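Local coordinates for protein hydrazine synthase subunit beta (Candidatus Kuenenia stuttgartiensis, PDB 5C2V) that forms part of the hydrazine synthase complex that condenses nitric oxide with ammonium to hydrazine, and may modulate passage of the hydroxylamine intermediate between two active sites, at residues B[51-54]-B[55-59]; B[137-141]-B[142-146]. One frame throughout, in Å; residues are numbered along the deposited sequence.

Contact 1: residues B[51-54]-B[55-59]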
loop_
_atom_site.group_PDB
_atom_site.type_symbol
_atom_site.label_atom_id
_atom_site.label_comp_id
_atom_site.label_asym_id
_atom_site.label_seq_id
_atom_site.Cartn_x
_atom_site.Cartn_y
_atom_site.Cartn_z
ATOM N N VAL B 51 -45.386 -17.933 48.456
ATOM C CA VAL B 51 -45.050 -18.491 49.763
ATOM C C VAL B 51 -44.254 -17.504 50.609
ATOM O O VAL B 51 -43.192 -17.038 50.202
ATOM C CB VAL B 51 -44.243 -19.795 49.625
ATOM C CG1 VAL B 51 -43.890 -20.347 50.998
ATOM C CG2 VAL B 51 -45.025 -20.819 48.818
ATOM N N ALA B 52 -44.770 -17.199 51.795
ATOM C CA ALA B 52 -44.138 -16.226 52.676
ATOM C C ALA B 52 -42.861 -16.768 53.313
ATOM O O ALA B 52 -42.833 -17.883 53.834
ATOM C CB ALA B 52 -45.114 -15.783 53.755
ATOM N N VAL B 53 -41.805 -15.963 53.256
ATOM C CA VAL B 53 -40.540 -16.277 53.908
ATOM C C VAL B 53 -40.118 -15.103 54.782
ATOM O O VAL B 53 -40.874 -14.147 54.957
ATOM C CB VAL B 53 -39.421 -16.591 52.897
ATOM C CG1 VAL B 53 -39.710 -17.895 52.166
ATOM C CG2 VAL B 53 -39.244 -15.437 51.922
ATOM N N ARG B 54 -38.911 -15.178 55.330
ATOM C CA ARG B 54 -38.398 -14.116 56.187
ATOM C C ARG B 54 -38.000 -12.889 55.367
ATOM O O ARG B 54 -38.219 -12.838 54.157
ATOM C CB ARG B 54 -37.207 -14.613 57.007
ATOM C CG ARG B 54 -37.463 -15.905 57.764
ATOM C CD ARG B 54 -38.769 -15.851 58.538
ATOM N NE ARG B 54 -39.007 -17.080 59.290
ATOM C CZ ARG B 54 -40.174 -17.409 59.832
ATOM N NH1 ARG B 54 -41.218 -16.601 59.704
ATOM N NH2 ARG B 54 -40.299 -18.547 60.500
ATOM N N VAL B 55 -37.422 -11.901 56.041
ATOM C CA VAL B 55 -37.144 -10.602 55.438
ATOM C C VAL B 55 -36.089 -10.637 54.326
ATOM O O VAL B 55 -34.990 -11.161 54.514
ATOM C CB VAL B 55 -36.689 -9.592 56.515
ATOM C CG1 VAL B 55 -36.668 -8.182 55.954
ATOM C CG2 VAL B 55 -37.606 -9.668 57.727
ATOM N N GLN B 56 -36.450 -10.070 53.176
ATOM C CA GLN B 56 -35.529 -9.818 52.064
ATOM C C GLN B 56 -34.848 -11.069 51.484
ATOM O O GLN B 56 -33.625 -11.202 51.559
ATOM C CB GLN B 56 -34.457 -8.822 52.526
ATOM C CG GLN B 56 -33.649 -8.184 51.420
ATOM C CD GLN B 56 -32.751 -7.085 51.927
ATOM O OE1 GLN B 56 -33.103 -6.340 52.841
ATOM N NE2 GLN B 56 -31.578 -6.982 51.338
ATOM N N PRO B 57 -35.636 -12.020 50.947
ATOM C CA PRO B 57 -34.938 -13.122 50.274
ATOM C C PRO B 57 -34.182 -12.674 49.019
ATOM O O PRO B 57 -34.796 -12.080 48.132
ATOM C CB PRO B 57 -36.080 -14.070 49.906
ATOM C CG PRO B 57 -37.260 -13.168 49.721
ATOM C CD PRO B 57 -37.093 -12.064 50.732
ATOM N N GLU B 58 -32.881 -12.938 48.933
ATOM C CA GLU B 58 -32.166 -12.749 47.669
ATOM C C GLU B 58 -31.789 -13.985 46.838
ATOM O O GLU B 58 -31.271 -13.836 45.731
ATOM C CB GLU B 58 -30.933 -11.894 47.934
ATOM C CG GLU B 58 -31.369 -10.503 48.345
ATOM C CD GLU B 58 -30.239 -9.583 48.712
ATOM O OE1 GLU B 58 -29.085 -10.046 48.825
ATOM O OE2 GLU B 58 -30.521 -8.378 48.869
ATOM N N ALA B 59 -32.049 -15.189 47.337
ATOM C CA ALA B 59 -31.628 -16.387 46.608
ATOM C C ALA B 59 -32.417 -17.634 46.989
ATOM O O ALA B 59 -32.990 -17.709 48.075
ATOM C CB ALA B 59 -30.137 -16.632 46.822
#
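Val-53 and Pro-57 supply the apolar part of this local contact, between side chains four residues apart round a bend. The methyl CG2 of Val-53 lies 3.7 Å from CG of Pro-57 and 4.0 Å from CB of the same ring, so the branch meets one flank of the pyrrolidine, the two side chains crossing at a slant. Val-53 can offer this methyl because CG1 is anti to the carbonyl carbon (chi1 -68°), which leaves CG2 between that carbon and the backbone N. The setting is a beta-propeller: strand 46-52 is the last of one four-stranded antiparallel blade, strand 57-62 the first of the next, and the intervening residues carry the chain across.

The backbone contributes a carbonyl packed on carbon. Arg-54 O stands 3.7 Å from CD of Pro-57. Farther round, the backbone N of Gln-56 bonds to ND1 of His-35 and that of Val-55 to OG of Ser-76, which ties the bend to loops of both blades.

Polar side chains point elsewhere. Arg-54 leads away from Pro-57, its NE forming a salt bridge with OE2 of Glu-92. Gln-56 reaches in another direction: its NE2 donates to OE2 of Glu-58 over 3.0 Å, the angle at hydrogen being 162°. The acceptor lies almost in the amide plane, but the amide approaches from above the carboxylate plane. With Gln-32 NE2 also on OE2 and Trp-98 NE1 on OE1, the buried Glu-58 carboxylate receives three hydrogen bonds, an environment that would probably favour its ionised form.

Contact 2: residues B[137-141]-B[142-146]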
loop_
_atom_site.group_PDB
_atom_site.type_symbol
_atom_site.label_atom_id
_atom_site.label_comp_id
_atom_site.label_asym_id
_atom_site.label_seq_id
_atom_site.Cartn_x
_atom_site.Cartn_y
_atom_site.Cartn_z
ATOM N N ILE B 137 -17.358 -23.050 56.719
ATOM C CA ILE B 137 -16.091 -23.098 56.000
ATOM C C ILE B 137 -15.586 -21.680 55.764
ATOM O O ILE B 137 -16.222 -20.897 55.059
ATOM C CB ILE B 137 -16.226 -23.831 54.653
ATOM C CG1 ILE B 137 -16.803 -25.232 54.862
ATOM C CG2 ILE B 137 -14.881 -23.897 53.949
ATOM C CD1 ILE B 137 -16.976 -26.020 53.581
ATOM N N TYR B 138 -14.444 -21.353 56.358
ATOM C CA TYR B 138 -13.906 -19.999 56.284
ATOM C C TYR B 138 -13.135 -19.770 54.989
ATOM O O TYR B 138 -12.202 -20.507 54.671
ATOM C CB TYR B 138 -13.007 -19.717 57.490
ATOM C CG TYR B 138 -13.743 -19.676 58.813
ATOM C CD1 TYR B 138 -15.129 -19.590 58.858
ATOM C CD2 TYR B 138 -13.050 -19.726 60.016
ATOM C CE1 TYR B 138 -15.805 -19.555 60.063
ATOM C CE2 TYR B 138 -13.717 -19.689 61.226
ATOM C CZ TYR B 138 -15.094 -19.605 61.243
ATOM O OH TYR B 138 -15.762 -19.569 62.446
ATOM N N THR B 139 -13.530 -18.741 54.246
ATOM C CA THR B 139 -12.898 -18.430 52.970
ATOM C C THR B 139 -11.583 -17.682 53.164
ATOM O O THR B 139 -11.182 -17.392 54.291
ATOM C CB THR B 139 -13.828 -17.596 52.070
ATOM O OG1 THR B 139 -14.057 -16.315 52.669
ATOM C CG2 THR B 139 -15.158 -18.307 51.873
ATOM N N SER B 140 -10.918 -17.367 52.056
ATOM C CA SER B 140 -9.626 -16.692 52.100
ATOM C C SER B 140 -9.772 -15.197 52.364
ATOM O O SER B 140 -8.871 -14.566 52.917
ATOM C CB SER B 140 -8.862 -16.920 50.796
ATOM O OG SER B 140 -8.656 -18.302 50.564
ATOM N N ASP B 141 -10.907 -14.633 51.965
ATOM C CA ASP B 141 -11.169 -13.219 52.198
ATOM C C ASP B 141 -12.659 -12.967 52.406
ATOM O O ASP B 141 -13.471 -13.890 52.335
ATOM C CB ASP B 141 -10.643 -12.376 51.033
ATOM C CG ASP B 141 -10.004 -11.079 51.494
ATOM O OD1 ASP B 141 -10.403 -10.562 52.559
ATOM O OD2 ASP B 141 -9.100 -10.579 50.793
ATOM N N TYR B 142 -13.009 -11.711 52.657
ATOM C CA TYR B 142 -14.370 -11.348 53.035
ATOM C C TYR B 142 -15.363 -11.307 51.874
ATOM O O TYR B 142 -14.983 -11.141 50.715
ATOM C CB TYR B 142 -14.368 -9.995 53.746
ATOM C CG TYR B 142 -13.627 -9.995 55.063
ATOM C CD1 TYR B 142 -14.016 -10.833 56.098
ATOM C CD2 TYR B 142 -12.553 -9.141 55.282
ATOM C CE1 TYR B 142 -13.346 -10.836 57.307
ATOM C CE2 TYR B 142 -11.880 -9.135 56.491
ATOM C CZ TYR B 142 -12.283 -9.984 57.500
ATOM O OH TYR B 142 -11.622 -9.986 58.706
ATOM N N GLY B 143 -16.639 -11.456 52.213
ATOM C CA GLY B 143 -17.731 -11.273 51.273
ATOM C C GLY B 143 -17.922 -12.275 50.148
ATOM O O GLY B 143 -17.943 -11.879 48.982
ATOM N N PRO B 144 -18.037 -13.577 50.471
ATOM C CA PRO B 144 -18.426 -14.456 49.363
ATOM C C PRO B 144 -19.814 -14.086 48.845
ATOM O O PRO B 144 -20.756 -14.030 49.632
ATOM C CB PRO B 144 -18.435 -15.853 49.999
ATOM C CG PRO B 144 -17.672 -15.715 51.284
ATOM C CD PRO B 144 -17.874 -14.308 51.738
ATOM N N ARG B 145 -19.937 -13.845 47.544
ATOM C CA ARG B 145 -21.229 -13.486 46.962
ATOM C C ARG B 145 -22.106 -14.697 46.657
ATOM O O ARG B 145 -23.303 -14.705 46.939
ATOM C CB ARG B 145 -21.021 -12.664 45.688
ATOM C CG ARG B 145 -22.307 -12.189 45.029
ATOM C CD ARG B 145 -23.196 -11.436 46.008
ATOM N NE ARG B 145 -24.382 -10.891 45.355
ATOM C CZ ARG B 145 -24.537 -9.610 45.034
ATOM N NH1 ARG B 145 -23.582 -8.734 45.317
ATOM N NH2 ARG B 145 -25.649 -9.202 44.437
ATOM N N MET B 146 -21.488 -15.720 46.078
ATOM C CA MET B 146 -22.203 -16.884 45.574
ATOM C C MET B 146 -21.261 -18.081 45.572
ATOM O O MET B 146 -20.044 -17.910 45.498
ATOM C CB MET B 146 -22.741 -16.601 44.164
ATOM C CG MET B 146 -23.342 -17.790 43.426
ATOM S SD MET B 146 -24.822 -18.460 44.203
ATOM C CE MET B 146 -26.088 -17.457 43.430
#
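Thr-139 and Pro-144 touch inside the bend that links two blades of the propeller, the last strand of one being 132-137 and the first of the next 144-149. The nearest touch is carbon on carbon: CG2 of Thr-139 sits 3.7 Å from CG of Pro-144, and the hydroxyl OG1 of the threonine flanks the same ring atom at 3.9 Å. One corner of the pyrrolidine therefore meets both branches of the threonine. The first torsion of Thr-139 gives this outcome, setting CG2 anti to the carbonyl carbon and OG1 between that carbon and the backbone N.

At the turn itself, Asp-141 and Tyr-142 form the second point of contact. The side chain of Asp-141 folds forward along the chain, and OD1 accepts the backbone N-H of Tyr-142 at 2.8 Å. The N-H arrives on the anti side of the carboxylate, somewhat out of its plane, and the bond is bent, with an angle of 146° at hydrogen. The same oxygen approaches CD2 of the Tyr-142 ring at 3.7 Å, the carboxylate and ring planes being 52° apart.

A second shell holds these groups in place. Thr-139 also rests on Leu-160 and Asn-121, while Asp-141 leans on Leu-160 and Thr-162. Backbone bonds from Gly-143 to Trp-120 and Asp-161 fasten the bend to both blades, and Tyr-142 O accepts from Thr-162 OG1. Farther along strand 144-149, Arg-145 NH2 makes a salt bridge to Glu-69 of a neighbouring gamma subunit, so the strand leaving this bend also reaches an interface with that subunit. Within the bend, the hydroxyl of Thr-139 has a partner of its own: OG1 donates to the backbone O of Asp-141, with a C=O...donor angle of 150°.

Overall arrangement
Contacts 1 and 2 illustrate one solution used twice: each carries the chain from the last strand of a blade to the first strand of the next, and each sets a branched side chain against a proline four residues on in contact 1 and five in contact 2. Just before the proline, Gln-56 and Gly-143 share a left-handed backbone conformation, phi 60° and 69°. The blade of strands 99-104 to 132-137 leads into contact 2, whereas contact 1 opens the blade before it. Their centres are 22 Å apart; nearest atoms come within about 5 Å without touching. The calcium ion bound at Asp-77 and Asp-97 lies about 9 Å from the Gln-56 side chain and 12 Å from Gly-143.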